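Local coordinates for ABC sugar (Ribose) transporter, periplasmic substrate-binding subunit (Rhodobacter sphaeroides, PDB 3L49), which probably binds a sugar or related small solute in the periplasm and delivers it to an ABC transporter for import, at residues Pro77-Gln80 with Lys81-Asp84; Gln257-Ala260 with Arg261-Gly265. All blocks are in the same frame, centred on the assembly; numbering follows the deposited sequence.

Interaction 1: residues Pro77-Gln80 with Lys81-Asp84; sequences PWLQ and KIND
Lys81 reaches back along the helix over the indole of Trp78, three residues earlier. Its ammonium NZ sits 4.1 Å from the centroid of the six-membered ring of Trp78 and only 11° off the ring normal, a cation-pi contact made over one face. The lysine runs alongside the indole, and its aliphatic part joins in, CD lying 3.7 Å from Trp78 CE3. Beyond CG the lysine chain is extended, which carries NZ over the six-membered ring, somewhat toward its rim.

A second side-chain pair, four residues apart, lies at the exposed surface. Gln80 NE2 donates to Asp84 OD2 at 3.1 Å, meeting the carboxylate on its syn side but 34° out of its plane. CG of Gln80 is anti to the backbone N, and a bend at chi2 (69°) turns the amide along the helix toward the next turn. The carboxylate folds back beside the backbone, Asp84 OD2 lying 3.0 Å from Gln80 O, the oxygen that also accepts the Asp84 N-H.

On the buried side, Leu79 CD2 and Ile82 CD1 touch at 4.1 Å, their chains aligned. Beneath all these groups run four i-to-i+4 backbone bonds, from Lys81 N to Pro77 O through Asp84 N to Gln80 O, the latter 2.9 Å long. Further out, Trp78 rests on Val51 and Gln55 of helix 47-60, Ile82 on Ile54 and Ile58 of that helix, and Asn83 OD1 is hydrogen-bonded to His98 ND1. This is an amphipathic helix, 72-84, in the crossover of a beta-alpha-beta unit between parallel strands 64-68 and 89-92, as in the Rossmann-like lobes of periplasmic binding proteins.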
loop_
_atom_site.group_PDB
_atom_site.type_symbol
_atom_site.label_atom_id
_atom_site.label_comp_id
_atom_site.label_asym_id
_atom_site.label_seq_id
_atom_site.Cartn_x
_atom_site.Cartn_y
_atom_site.Cartn_z
ATOM N N PRO A 77 4.114 15.780 -13.347
ATOM C CA PRO A 77 4.145 16.444 -14.665
ATOM C C PRO A 77 3.651 15.560 -15.808
ATOM O O PRO A 77 3.178 16.074 -16.818
ATOM C CB PRO A 77 5.631 16.762 -14.876
ATOM C CG PRO A 77 6.258 16.655 -13.522
ATOM C CD PRO A 77 5.484 15.606 -12.810
ATOM N N TRP A 78 3.759 14.244 -15.637
ATOM C CA TRP A 78 3.335 13.295 -16.669
ATOM C C TRP A 78 1.842 13.035 -16.598
ATOM O O TRP A 78 1.195 12.829 -17.627
ATOM C CB TRP A 78 4.178 12.014 -16.601
ATOM C CG TRP A 78 5.608 12.346 -16.885
ATOM C CD1 TRP A 78 6.620 12.478 -15.974
ATOM C CD2 TRP A 78 6.171 12.682 -18.164
ATOM N NE1 TRP A 78 7.781 12.846 -16.611
ATOM C CE2 TRP A 78 7.532 12.983 -17.954
ATOM C CE3 TRP A 78 5.656 12.743 -19.470
ATOM C CZ2 TRP A 78 8.392 13.331 -19.003
ATOM C CZ3 TRP A 78 6.509 13.096 -20.509
ATOM C CH2 TRP A 78 7.861 13.386 -20.267
ATOM N N LEU A 79 1.311 13.077 -15.378
ATOM C CA LEU A 79 -0.125 13.034 -15.132
ATOM C C LEU A 79 -0.802 14.274 -15.716
ATOM O O LEU A 79 -1.888 14.183 -16.296
ATOM C CB LEU A 79 -0.403 12.928 -13.631
ATOM C CG LEU A 79 0.099 11.685 -12.886
ATOM C CD1 LEU A 79 -0.201 11.798 -11.404
ATOM C CD2 LEU A 79 -0.482 10.383 -13.445
ATOM N N GLN A 80 -0.140 15.421 -15.563
ATOM C CA GLN A 80 -0.553 16.677 -16.185
ATOM C C GLN A 80 -0.639 16.570 -17.712
ATOM O O GLN A 80 -1.591 17.065 -18.316
ATOM C CB GLN A 80 0.410 17.800 -15.778
ATOM C CG GLN A 80 0.114 19.163 -16.400
ATOM C CD GLN A 80 -1.164 19.775 -15.869
ATOM O OE1 GLN A 80 -1.205 20.267 -14.740
ATOM N NE2 GLN A 80 -2.219 19.747 -16.680
ATOM N N LYS A 81 0.346 15.910 -18.324
ATOM C CA LYS A 81 0.364 15.697 -19.777
ATOM C C LYS A 81 -0.720 14.734 -20.291
ATOM O O LYS A 81 -1.168 14.880 -21.436
ATOM C CB LYS A 81 1.757 15.287 -20.261
ATOM C CG LYS A 81 2.708 16.471 -20.458
ATOM C CD LYS A 81 4.166 16.064 -20.274
ATOM C CE LYS A 81 5.084 17.285 -20.208
ATOM N NZ LYS A 81 6.309 17.035 -19.383
ATOM N N ILE A 82 -1.144 13.775 -19.458
ATOM C CA ILE A 82 -2.328 12.947 -19.773
ATOM C C ILE A 82 -3.587 13.825 -19.841
ATOM O O ILE A 82 -4.425 13.665 -20.745
ATOM C CB ILE A 82 -2.541 11.774 -18.771
ATOM C CG1 ILE A 82 -1.311 10.870 -18.726
ATOM C CG2 ILE A 82 -3.769 10.926 -19.162
ATOM C CD1 ILE A 82 -1.188 10.027 -17.462
ATOM N N ASN A 83 -3.699 14.762 -18.897
ATOM C CA ASN A 83 -4.794 15.733 -18.888
ATOM C C ASN A 83 -4.714 16.649 -20.108
ATOM O O ASN A 83 -5.744 16.958 -20.720
ATOM C CB ASN A 83 -4.799 16.575 -17.599
ATOM C CG ASN A 83 -4.969 15.737 -16.328
ATOM O OD1 ASN A 83 -4.538 16.147 -15.249
ATOM N ND2 ASN A 83 -5.605 14.576 -16.447
ATOM N N ASP A 84 -3.488 17.055 -20.458
ATOM C CA ASP A 84 -3.208 17.865 -21.652
ATOM C C ASP A 84 -3.627 17.156 -22.930
ATOM O O ASP A 84 -4.181 17.775 -23.834
ATOM C CB ASP A 84 -1.718 18.227 -21.741
ATOM C CG ASP A 84 -1.268 19.178 -20.637
ATOM O OD1 ASP A 84 -0.053 19.491 -20.583
ATOM O OD2 ASP A 84 -2.116 19.608 -19.820
#

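Interaction 2: residues Gln257-Ala260 with Arg261-Gly265; sequences QNVA and RHLAG
Val259 and Leu263, one helical turn apart, form the close apolar side of this contact. Val259 CG1 meets Leu263 CD1 at 3.8 Å, the two side chains lying alongside each other. In Val259 the CG1 branch is anti to the backbone N (chi1 -180°) and leans toward the C-terminal side of the residue, which turns it toward the following turn of the helix. Leu263 also lays CG against the backbone, 3.4 Å from Val259 O. Leu263 N donates to Val259 O at 3.1 Å.

Two more backbone bonds precede this one: His262 N donates to Asn258 O with an N-H...O angle of 162°, and Arg261 N to Gln257 O at 2.9 Å. Arg261 CB packs on this same Gln257 O, but the rest of the chain, extended from CG to NE, leads away from the 257-260 turn. The Arg261 side chain, which is exposed, also touches Gln266 and Val268.

Toward the C-terminal end the grip slackens. Ala264 N reaches Ala260 O only in a weak 3.4 Å bond, and Ala264 CB adds little beyond a contact with that oxygen. The chain then turns through Gly265, whose positive phi (66°) suits glycine, in a Schellman motif: Gly265 N bonds to His262 O and Gln266 N to Arg261 O.

The firmly held side faces the sheet. Val259 lies against Ile8 of strand 7-12, Ala64 and Ile66 of strand 64-68 and Phe90 of strand 89-92, while Leu263 shares Ile8. Buried Asn258 gives its ND2 to the hydroxyls of Thr103 and Thr272, tying the last turns of helix 248-263 to neighbouring strands 101-105 and 271-280.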
loop_
_atom_site.group_PDB
_atom_site.type_symbol
_atom_site.label_atom_id
_atom_site.label_comp_id
_atom_site.label_asym_id
_atom_site.label_seq_id
_atom_site.Cartn_x
_atom_site.Cartn_y
_atom_site.Cartn_z
ATOM N N GLN A 257 -14.772 -0.280 -13.481
ATOM C CA GLN A 257 -16.162 0.129 -13.669
ATOM C C GLN A 257 -16.410 1.602 -13.382
ATOM O O GLN A 257 -17.415 2.134 -13.808
ATOM C CB GLN A 257 -17.178 -0.782 -12.985
ATOM C CG GLN A 257 -16.673 -1.582 -11.838
ATOM C CD GLN A 257 -17.277 -2.969 -11.820
ATOM O OE1 GLN A 257 -17.818 -3.398 -10.809
ATOM N NE2 GLN A 257 -17.195 -3.674 -12.945
ATOM N N ASN A 258 -15.485 2.258 -12.693
ATOM C CA ASN A 258 -15.466 3.716 -12.675
ATOM C C ASN A 258 -15.119 4.273 -14.052
ATOM O O ASN A 258 -15.732 5.241 -14.505
ATOM C CB ASN A 258 -14.502 4.243 -11.617
ATOM C CG ASN A 258 -15.107 4.230 -10.230
ATOM O OD1 ASN A 258 -16.288 4.541 -10.054
ATOM N ND2 ASN A 258 -14.304 3.864 -9.237
ATOM N N VAL A 259 -14.146 3.648 -14.716
ATOM C CA VAL A 259 -13.828 3.960 -16.109
ATOM C C VAL A 259 -15.042 3.715 -17.014
ATOM O O VAL A 259 -15.460 4.597 -17.764
ATOM C CB VAL A 259 -12.628 3.124 -16.629
ATOM C CG1 VAL A 259 -12.320 3.473 -18.073
ATOM C CG2 VAL A 259 -11.397 3.348 -15.775
ATOM N N ALA A 260 -15.611 2.518 -16.916
ATOM C CA ALA A 260 -16.748 2.116 -17.740
ATOM C C ALA A 260 -17.988 2.981 -17.500
ATOM O O ALA A 260 -18.780 3.188 -18.413
ATOM C CB ALA A 260 -17.067 0.651 -17.504
ATOM N N ARG A 261 -18.136 3.489 -16.277
ATOM C CA ARG A 261 -19.261 4.347 -15.918
ATOM C C ARG A 261 -19.097 5.709 -16.571
ATOM O O ARG A 261 -20.022 6.215 -17.198
ATOM C CB ARG A 261 -19.359 4.509 -14.398
ATOM C CG ARG A 261 -20.768 4.519 -13.863
ATOM C CD ARG A 261 -20.819 4.828 -12.370
ATOM N NE ARG A 261 -22.108 4.439 -11.799
ATOM C CZ ARG A 261 -23.215 5.179 -11.826
ATOM N NH1 ARG A 261 -23.219 6.380 -12.391
ATOM N NH2 ARG A 261 -24.329 4.714 -11.278
ATOM N N HIS A 262 -17.901 6.273 -16.427
ATOM C CA HIS A 262 -17.545 7.583 -16.958
ATOM C C HIS A 262 -17.702 7.675 -18.480
ATOM O O HIS A 262 -18.177 8.689 -19.007
ATOM C CB HIS A 262 -16.105 7.906 -16.566
ATOM C CG HIS A 262 -15.567 9.153 -17.194
ATOM N ND1 HIS A 262 -15.861 10.411 -16.716
ATOM C CD2 HIS A 262 -14.754 9.336 -18.261
ATOM C CE1 HIS A 262 -15.253 11.316 -17.462
ATOM N NE2 HIS A 262 -14.575 10.690 -18.405
ATOM N N LEU A 263 -17.307 6.609 -19.171
ATOM C CA LEU A 263 -17.324 6.591 -20.627
ATOM C C LEU A 263 -18.738 6.411 -21.173
ATOM O O LEU A 263 -19.031 6.798 -22.305
ATOM C CB LEU A 263 -16.366 5.520 -21.166
ATOM C CG LEU A 263 -14.865 5.765 -20.949
ATOM C CD1 LEU A 263 -14.045 4.550 -21.330
ATOM C CD2 LEU A 263 -14.372 6.996 -21.701
ATOM N N ALA A 264 -19.616 5.835 -20.358
ATOM C CA ALA A 264 -21.033 5.748 -20.682
ATOM C C ALA A 264 -21.786 7.027 -20.278
ATOM O O ALA A 264 -23.014 7.022 -20.193
ATOM C CB ALA A 264 -21.657 4.518 -20.020
ATOM N N GLY A 265 -21.046 8.113 -20.041
ATOM C CA GLY A 265 -21.612 9.416 -19.679
ATOM C C GLY A 265 -22.317 9.464 -18.330
ATOM O O GLY A 265 -23.317 10.163 -18.166
#

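In the fold
Interactions 1 and 2 are the partly buried C-terminal turns of two helices, the second running on into its cap. The centres of interactions 1 and 2 lie about 20 Å apart, and the nearest atoms of interactions 1 and 2 about 10 Å. Strands 64-68 and 89-92 relate them: interaction 1 belongs to the helix that links these strands in sequence, whereas interaction 2 packs Val259 against both. Both share helical backbone bonds and one aliphatic pair. Residues 77-84 add a cation-pi contact and an amide-carboxylate hydrogen bond, and rest partly on a neighbouring helix; residues 257-265 add a buried asparagine held by threonines and a Schellman end.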